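PDB 5D55: HdaB,HdaA (Adhesin), HUS-associated diffuse adherence from Escherichia coli, which forms the minor subunit at the tip of the Hda (AAF/IV) pilus, a chaperone-usher fibre of enteroaggregative strains that probably serves adhesion. Local coordinates for residues 81-86 with 103-108. Sequence-based numbering, arbitrary orientation.
Sequences NGWSSF and SIFYIE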
loop_
_atom_site.group_PDB
_atom_site.type_symbol
_atom_site.label_atom_id
_atom_site.label_comp_id
_atom_site.label_asym_id
_atom_site.label_seq_id
_atom_site.Cartn_x
_atom_site.Cartn_y
_atom_site.Cartn_z
ATOM N N ASN B 81 5.249 -4.953 23.738
ATOM C CA ASN B 81 5.228 -6.397 23.485
ATOM C C ASN B 81 4.939 -6.717 22.031
ATOM O O ASN B 81 4.107 -6.059 21.403
ATOM C CB ASN B 81 4.157 -7.060 24.363
ATOM N N GLY B 82 5.622 -7.705 21.516
ATOM C CA GLY B 82 5.401 -8.156 20.171
ATOM C C GLY B 82 6.159 -7.461 19.064
ATOM O O GLY B 82 6.179 -7.938 17.970
ATOM N N TRP B 83 6.770 -6.335 19.362
ATOM C CA TRP B 83 7.448 -5.569 18.351
ATOM C C TRP B 83 8.933 -5.915 18.254
ATOM O O TRP B 83 9.595 -6.022 19.234
ATOM C CB TRP B 83 7.245 -4.063 18.549
ATOM C CG TRP B 83 5.834 -3.572 18.440
ATOM C CD1 TRP B 83 4.979 -3.349 19.447
ATOM C CD2 TRP B 83 5.145 -3.228 17.259
ATOM N NE1 TRP B 83 3.806 -2.903 18.989
ATOM C CE2 TRP B 83 3.869 -2.816 17.634
ATOM C CE3 TRP B 83 5.464 -3.255 15.905
ATOM C CZ2 TRP B 83 2.915 -2.429 16.708
ATOM C CZ3 TRP B 83 4.513 -2.849 15.000
ATOM C CH2 TRP B 83 3.264 -2.437 15.409
ATOM N N SER B 84 9.430 -6.075 17.050
ATOM C CA SER B 84 10.709 -6.593 16.747
ATOM C C SER B 84 11.353 -5.520 15.734
ATOM O O SER B 84 10.677 -4.961 14.934
ATOM C CB SER B 84 10.722 -8.027 16.220
ATOM O OG SER B 84 10.188 -8.926 17.175
ATOM N N SER B 85 12.644 -5.327 15.782
ATOM C CA SER B 85 13.338 -4.568 14.783
ATOM C C SER B 85 14.401 -5.425 14.078
ATOM O O SER B 85 14.984 -6.250 14.689
ATOM C CB SER B 85 13.909 -3.320 15.419
ATOM O OG SER B 85 14.641 -2.528 14.557
ATOM N N PHE B 86 14.580 -5.242 12.780
ATOM C CA PHE B 86 15.563 -5.986 12.021
ATOM C C PHE B 86 16.934 -5.390 12.251
ATOM O O PHE B 86 17.121 -4.221 12.096
ATOM C CB PHE B 86 15.252 -6.021 10.547
ATOM C CG PHE B 86 14.153 -6.951 10.187
ATOM C CD1 PHE B 86 14.355 -8.298 10.161
ATOM C CD2 PHE B 86 12.922 -6.475 9.873
ATOM C CE1 PHE B 86 13.379 -9.130 9.838
ATOM C CE2 PHE B 86 11.932 -7.308 9.542
ATOM C CZ PHE B 86 12.151 -8.644 9.533
ATOM N N SER B 103 -3.145 -3.214 16.873
ATOM C CA SER B 103 -1.914 -3.377 17.646
ATOM C C SER B 103 -1.549 -2.099 18.401
ATOM O O SER B 103 -1.574 -1.004 17.818
ATOM C CB SER B 103 -0.745 -3.740 16.718
ATOM O OG SER B 103 -0.759 -5.105 16.363
ATOM N N ILE B 104 -1.163 -2.250 19.666
ATOM C CA ILE B 104 -0.679 -1.151 20.493
ATOM C C ILE B 104 0.850 -1.083 20.423
ATOM O O ILE B 104 1.523 -2.121 20.401
ATOM C CB ILE B 104 -1.113 -1.338 21.978
ATOM C CG1 ILE B 104 -2.641 -1.347 22.102
ATOM C CG2 ILE B 104 -0.488 -0.250 22.902
ATOM C CD1 ILE B 104 -3.312 -0.049 21.739
ATOM N N PHE B 105 1.385 0.136 20.380
ATOM C CA PHE B 105 2.813 0.377 20.517
ATOM C C PHE B 105 3.017 1.592 21.434
ATOM O O PHE B 105 2.036 2.276 21.789
ATOM C CB PHE B 105 3.468 0.589 19.137
ATOM C CG PHE B 105 2.967 1.808 18.394
ATOM C CD1 PHE B 105 3.612 3.042 18.529
ATOM C CD2 PHE B 105 1.838 1.726 17.584
ATOM C CE1 PHE B 105 3.145 4.163 17.853
ATOM C CE2 PHE B 105 1.366 2.838 16.902
ATOM C CZ PHE B 105 2.010 4.058 17.036
ATOM N N TYR B 106 4.268 1.857 21.820
ATOM C CA TYR B 106 4.593 3.019 22.653
ATOM C C TYR B 106 5.776 3.809 22.107
ATOM O O TYR B 106 6.610 3.272 21.367
ATOM C CB TYR B 106 4.875 2.610 24.109
ATOM C CG TYR B 106 3.794 1.744 24.722
ATOM C CD1 TYR B 106 2.720 2.314 25.397
ATOM C CD2 TYR B 106 3.843 0.354 24.608
ATOM C CE1 TYR B 106 1.712 1.516 25.945
ATOM C CE2 TYR B 106 2.862 -0.446 25.149
ATOM C CZ TYR B 106 1.793 0.140 25.820
ATOM O OH TYR B 106 0.807 -0.654 26.365
ATOM N N ILE B 107 5.828 5.094 22.452
ATOM C CA ILE B 107 7.055 5.854 22.323
ATOM C C ILE B 107 7.691 5.736 23.695
ATOM O O ILE B 107 7.049 6.024 24.717
ATOM C CB ILE B 107 6.812 7.356 21.987
ATOM C CG1 ILE B 107 6.001 7.544 20.693
ATOM C CG2 ILE B 107 8.147 8.135 21.971
ATOM C CD1 ILE B 107 6.753 7.154 19.412
ATOM N N GLU B 108 8.927 5.247 23.732
ATOM C CA GLU B 108 9.621 5.034 25.002
ATOM C C GLU B 108 10.949 5.760 25.023
ATOM O O GLU B 108 11.561 5.971 23.976
ATOM C CB GLU B 108 9.847 3.546 25.259
ATOM C CG GLU B 108 8.549 2.741 25.394
ATOM C CD GLU B 108 8.783 1.285 25.758
ATOM O OE1 GLU B 108 9.951 0.830 25.734
ATOM O OE2 GLU B 108 7.792 0.596 26.077
HETATM O O HOH W 1 2.317 -4.241 22.327
#
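Trp-83, in the AfaD-family HdaB part of the fusion, reaches from the loop that follows strand 73-79 to the backbone of strand 102-109, and illustrates how one indole can serve a polar and an apolar purpose at once. Its CB starts toward the strand, and chi1 of -63°, with CG anti to the carbonyl carbon, carries the ring across to it. CD1 passes 3.8 Å from Ile-104 O. Next along the five-membered ring, NE1 donates to that same Ile-104 O at 2.8 Å; the bond is nearly straight (173°), with the oxygen in the plane of the indole, although NE1 is tilted 28° from the carbonyl plane. NE1 also lies 3.5 Å from Phe-105 CB, CE2 follows at 3.7 Å, and CZ2 is 3.9 Å from both that carbon and Ser-103 CB. Past its CB the Phe-105 side chain turns away, and it also touches Val-48 and Val-124. Strand 45-50 also supplies Phe-46 and Val-48 against the indole, while Ser-103 OG is hydrogen-bonded to Asn-96 ND2. A water donates to Ile-104 O at 3.0 Å and to Asn-81 O, providing a second link between loop and strand. Ile-104 O thus accepts from both indole and water, and the nearly straight N-H bond, lying in the indole plane, should limit rotation of the ring while its benzo side adds to the apolar packing between the sheets.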